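Anthrone oxidase-like protein (Streptomyces ambofaciens, PDB 5F9P) is an oxygenase that cleaves a carbon-carbon bond in the biosynthesis of atypical angucyclines, with oxidative opening of ring B. Local coordinates at residues T11-F16 and T123-F128; A147-V152 and S178-K183. All coordinates share one frame; numbering follows the deposited sequence.

Interaction 1: residues T11-F16 and T123-F128; sequences TVLNLF and TVFTVF
Leu13 and Leu15 of strand 10-17 meet Phe125 and Val127 of strand 122-130 in the interior of an eight-stranded antiparallel β-barrel. The arrangement is consistent with the dimeric α/β-barrel superfamily, here with the whole barrel built from one chain. The two strands lie four places apart in the closed sheet, so the contact spans the barrel rather than joining neighbours. Over segments 11-16 and 123-128 their axes come no nearer than 10.8 Å and run almost at right angles (93°). At that separation backbone pairing is impossible, and side chains alone fill the gap.

The aliphatic-aromatic contacts dominate. Phe125 has CG anti to its own backbone N (chi1 174°), which carries the ring inward from the strand, and its two outer carbons CE1 and CE2, flanking CZ, each receive one leucine. Leu13 and Phe125 run past one another in opposite senses, and Leu13 CD2 reaches Phe125 CE1 at 3.7 Å from an oblique direction. Leu15 uses both methyls of its fork: CD2 arrives near the ring plane, at the edge, 3.9 Å from Phe125 CE2, while Leu15 CD1 lies 4.0 Å from the same CE2. A flat, wide ring suits this central place, and a branched leucine can offer a methyl to each of CE1 and CE2.

The packing continues through residues of the intervening strands. Tyr221 of strand 217-228 touches both Leu15 and Phe125, Ile175 of strand 172-180 adjoins Phe125, and Met96 of strand 92-105 lies against Leu15. Backbone hydrogen bonds to Met96 and Arg94 tie Leu13 and Leu15 into the sheet.

Aliphatic packing adds a looser fringe, where the short, branched Val127 covers little area: its CG1 stands 4.3 Å from Leu15 CD2.

Interaction 2: residues A147-V152 and S178-K183; sequences AFLAQV and SQWDSK
Trp180 and Val152 make the closest approach between the end of strand 172-180 and the loop that precedes strand 155-167. From CB, the indole of Trp180 is set with CG anti to the carbonyl carbon (chi1 -63°), which swings the six-membered ring out to segment 147-152. On the five-membered ring, NE1 donates to Ser178 OG at 2.9 Å, with an N-H...O angle of 150° and the oxygen tilted 17° from the indole plane. Ser178 sits two residues earlier on the same strand, hence on the same side of it, and its small hydroxyl gives a buried indole N-H a local acceptor.

Here, in a fold consistent with the dimeric α/β-barrel superfamily, a strand of the barrel sheet hands over to a helix; both segments fall in the Antibiotic biosynthesis monooxygenase family region. Ser182 N-caps helix 183-190 through its OG to Ala185 N, and Trp186 and Tyr189 of that helix bring their rings against the indole.

Further out, CZ3 meets Val152 CG1 at 3.8 Å, the methyl lying near the indole plane, at its edge. CH2 is 4.1 Å from the same methyl, so Val152 rests on the outer corner of the benzo ring. Val152 follows a 3-10 turn, closed by its N bonding to Leu149 O, and this turn also presents Leu149 to the tryptophan. Apolar, branched side chains suit the benzo ring: Leu149 CD2 comes obliquely to Trp180 CH2, 4.4 Å away.

Strand 122-130, neighbour of 172-180 in the barrel sheet, connects the two contacts, whose centres lie 17 Å apart. Interaction 1 is near the middle of the chain, about 3 Å from its centre, whereas interaction 2 is about 16 Å out. Phe125 turns into the barrel, while the preceding Val124 faces Trp180: its CG2 packs 3.5 Å from Trp180 CD1. A probable backbone hydrogen bond, Val124 N to Ser178 O at 2.9 Å, joins the two strands. A bound glycerol, probably from the crystallisation liquor, lies about 5 Å from the side chain of Leu149 in interaction 2.

Interaction 1: residues T11-F16 and T123-F128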
# COMPACT_ATOMS: atom_id res chain seq x y z
N THR A 11 -3.50 -9.72 -1.81
CA THR A 11 -3.45 -8.30 -1.49
C THR A 11 -2.93 -7.51 -2.68
O THR A 11 -1.78 -7.67 -3.10
CB THR A 11 -2.60 -8.01 -0.24
OG1 THR A 11 -3.22 -8.63 0.90
CG2 THR A 11 -2.52 -6.52 0.00
N VAL A 12 -3.77 -6.63 -3.22
CA VAL A 12 -3.43 -5.89 -4.42
C VAL A 12 -3.25 -4.41 -4.09
O VAL A 12 -4.14 -3.77 -3.51
CB VAL A 12 -4.50 -6.07 -5.52
CG1 VAL A 12 -4.24 -5.14 -6.70
CG2 VAL A 12 -4.54 -7.53 -5.99
N LEU A 13 -2.08 -3.86 -4.44
CA LEU A 13 -1.83 -2.43 -4.31
C LEU A 13 -1.66 -1.78 -5.67
O LEU A 13 -0.75 -2.11 -6.43
CB LEU A 13 -0.62 -2.15 -3.43
CG LEU A 13 -0.87 -2.25 -1.92
CD1 LEU A 13 -1.39 -3.63 -1.52
CD2 LEU A 13 0.39 -1.93 -1.16
N ASN A 14 -2.57 -0.87 -5.99
CA ASN A 14 -2.51 -0.09 -7.22
C ASN A 14 -1.90 1.27 -6.91
O ASN A 14 -2.48 2.09 -6.19
CB ASN A 14 -3.89 0.07 -7.83
CG ASN A 14 -4.52 -1.24 -8.25
OD1 ASN A 14 -3.84 -2.26 -8.33
ND2 ASN A 14 -5.81 -1.22 -8.54
N LEU A 15 -0.70 1.48 -7.44
CA LEU A 15 0.09 2.67 -7.16
C LEU A 15 0.13 3.59 -8.37
O LEU A 15 0.50 3.17 -9.47
CB LEU A 15 1.52 2.25 -6.79
CG LEU A 15 2.54 3.38 -6.63
CD1 LEU A 15 2.14 4.29 -5.47
CD2 LEU A 15 3.93 2.80 -6.44
N PHE A 16 -0.27 4.84 -8.17
CA PHE A 16 -0.31 5.82 -9.24
C PHE A 16 0.51 7.06 -8.85
O PHE A 16 0.40 7.56 -7.73
CB PHE A 16 -1.75 6.25 -9.49
CG PHE A 16 -2.69 5.10 -9.76
CD1 PHE A 16 -2.80 4.56 -11.03
CD2 PHE A 16 -3.47 4.58 -8.75
CE1 PHE A 16 -3.65 3.51 -11.29
CE2 PHE A 16 -4.34 3.53 -8.99
CZ PHE A 16 -4.43 3.00 -10.27
N THR A 123 -0.01 7.55 6.81
CA THR A 123 0.37 6.28 6.21
C THR A 123 1.63 6.43 5.38
O THR A 123 1.74 7.33 4.54
CB THR A 123 -0.79 5.69 5.37
OG1 THR A 123 -1.89 5.39 6.24
CG2 THR A 123 -0.36 4.39 4.64
N VAL A 124 2.58 5.54 5.62
CA VAL A 124 3.90 5.62 5.01
C VAL A 124 4.18 4.37 4.17
O VAL A 124 4.05 3.25 4.65
CB VAL A 124 4.98 5.81 6.10
CG1 VAL A 124 6.39 5.90 5.50
CG2 VAL A 124 4.67 7.05 6.92
N PHE A 125 4.56 4.58 2.91
CA PHE A 125 4.62 3.51 1.92
C PHE A 125 5.96 3.51 1.16
O PHE A 125 6.44 4.57 0.74
CB PHE A 125 3.46 3.67 0.93
CG PHE A 125 3.50 2.73 -0.22
CD1 PHE A 125 3.13 1.40 -0.06
CD2 PHE A 125 3.88 3.16 -1.48
CE1 PHE A 125 3.16 0.53 -1.13
CE2 PHE A 125 3.90 2.30 -2.54
CZ PHE A 125 3.55 0.98 -2.37
N THR A 126 6.55 2.33 1.00
CA THR A 126 7.74 2.15 0.18
C THR A 126 7.67 0.82 -0.53
O THR A 126 7.41 -0.21 0.09
CB THR A 126 9.05 2.18 1.01
OG1 THR A 126 9.14 3.42 1.72
CG2 THR A 126 10.26 2.06 0.09
N VAL A 127 7.92 0.83 -1.83
CA VAL A 127 8.10 -0.41 -2.57
C VAL A 127 9.57 -0.51 -2.94
O VAL A 127 10.12 0.40 -3.59
CB VAL A 127 7.22 -0.48 -3.84
CG1 VAL A 127 7.32 0.80 -4.63
CG2 VAL A 127 7.62 -1.68 -4.70
N PHE A 128 10.21 -1.60 -2.49
CA PHE A 128 11.64 -1.82 -2.75
C PHE A 128 11.81 -2.87 -3.84
O PHE A 128 11.40 -4.03 -3.65
CB PHE A 128 12.37 -2.38 -1.52
CG PHE A 128 12.19 -1.57 -0.25
CD1 PHE A 128 11.09 -1.76 0.56
CD2 PHE A 128 13.17 -0.69 0.16
CE1 PHE A 128 10.95 -1.05 1.74
CE2 PHE A 128 13.04 0.03 1.33
CZ PHE A 128 11.92 -0.16 2.13

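Interaction 2: residues A147-V152 and S178-K183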
# COMPACT_ATOMS: atom_id res chain seq x y z
N ALA A 147 11.14 -5.29 14.96
CA ALA A 147 10.31 -5.38 16.15
C ALA A 147 10.43 -4.12 17.00
O ALA A 147 9.50 -3.74 17.70
CB ALA A 147 10.68 -6.63 16.96
N PHE A 148 11.58 -3.44 16.93
CA PHE A 148 11.80 -2.25 17.75
C PHE A 148 10.76 -1.16 17.47
O PHE A 148 10.55 -0.28 18.30
CB PHE A 148 13.20 -1.66 17.51
CG PHE A 148 13.36 -1.06 16.14
CD1 PHE A 148 13.79 -1.84 15.07
CD2 PHE A 148 13.03 0.27 15.91
CE1 PHE A 148 13.92 -1.29 13.80
CE2 PHE A 148 13.15 0.82 14.64
CZ PHE A 148 13.59 0.04 13.58
N LEU A 149 10.15 -1.19 16.29
CA LEU A 149 9.22 -0.13 15.89
C LEU A 149 8.09 0.03 16.91
O LEU A 149 7.65 1.15 17.17
CB LEU A 149 8.63 -0.41 14.51
CG LEU A 149 9.48 -0.14 13.26
CD1 LEU A 149 8.75 -0.70 12.05
CD2 LEU A 149 9.77 1.35 13.10
N ALA A 150 7.63 -1.08 17.47
CA ALA A 150 6.50 -1.06 18.40
C ALA A 150 6.74 -0.15 19.61
O ALA A 150 5.78 0.25 20.28
CB ALA A 150 6.16 -2.47 18.86
N GLN A 151 8.00 0.17 19.89
CA GLN A 151 8.31 1.06 21.00
C GLN A 151 8.70 2.47 20.55
O GLN A 151 9.03 3.31 21.37
CB GLN A 151 9.36 0.45 21.93
CG GLN A 151 8.81 -0.70 22.80
CD GLN A 151 8.67 -2.00 22.04
OE1 GLN A 151 7.64 -2.69 22.13
NE2 GLN A 151 9.70 -2.35 21.28
N VAL A 152 8.66 2.72 19.24
CA VAL A 152 8.88 4.06 18.72
C VAL A 152 7.63 4.93 18.98
O VAL A 152 6.51 4.50 18.72
CB VAL A 152 9.16 4.03 17.21
CG1 VAL A 152 9.19 5.45 16.63
CG2 VAL A 152 10.47 3.26 16.91
N SER A 178 3.31 1.29 6.69
CA SER A 178 3.21 1.59 8.12
C SER A 178 2.22 2.72 8.45
O SER A 178 1.94 3.59 7.62
CB SER A 178 4.59 1.87 8.73
OG SER A 178 5.26 2.97 8.14
N GLN A 179 1.71 2.69 9.68
CA GLN A 179 0.78 3.69 10.19
C GLN A 179 1.36 4.45 11.39
O GLN A 179 1.97 3.85 12.28
CB GLN A 179 -0.53 3.02 10.63
CG GLN A 179 -1.25 2.27 9.53
CD GLN A 179 -2.46 1.51 10.05
OE1 GLN A 179 -2.43 0.96 11.15
NE2 GLN A 179 -3.53 1.50 9.26
N TRP A 180 1.13 5.77 11.41
CA TRP A 180 1.72 6.65 12.41
C TRP A 180 0.66 7.61 12.99
O TRP A 180 -0.38 7.83 12.36
CB TRP A 180 2.87 7.43 11.77
CG TRP A 180 3.98 6.53 11.29
CD1 TRP A 180 4.05 5.84 10.11
CD2 TRP A 180 5.18 6.23 12.01
NE1 TRP A 180 5.22 5.12 10.05
CE2 TRP A 180 5.93 5.33 11.21
CE3 TRP A 180 5.69 6.62 13.26
CZ2 TRP A 180 7.16 4.83 11.62
CZ3 TRP A 180 6.92 6.11 13.66
CH2 TRP A 180 7.64 5.23 12.84
N ASP A 181 0.92 8.16 14.18
CA ASP A 181 -0.02 9.08 14.82
C ASP A 181 -0.23 10.33 14.00
O ASP A 181 -1.31 10.91 14.01
CB ASP A 181 0.48 9.52 16.21
CG ASP A 181 0.25 8.46 17.27
OD1 ASP A 181 -0.49 7.51 16.99
OD2 ASP A 181 0.82 8.59 18.39
N SER A 182 0.83 10.77 13.33
CA SER A 182 0.82 12.04 12.64
C SER A 182 2.01 12.17 11.70
O SER A 182 2.96 11.39 11.79
CB SER A 182 0.88 13.19 13.65
OG SER A 182 2.08 13.12 14.41
N LYS A 183 1.94 13.15 10.80
CA LYS A 183 3.07 13.51 9.95
C LYS A 183 4.28 13.79 10.85
O LYS A 183 5.40 13.37 10.58
CB LYS A 183 2.71 14.75 9.14
CG LYS A 183 3.70 15.16 8.04
CD LYS A 183 3.04 16.22 7.17
CE LYS A 183 3.66 16.30 5.81
NZ LYS A 183 4.97 17.03 5.88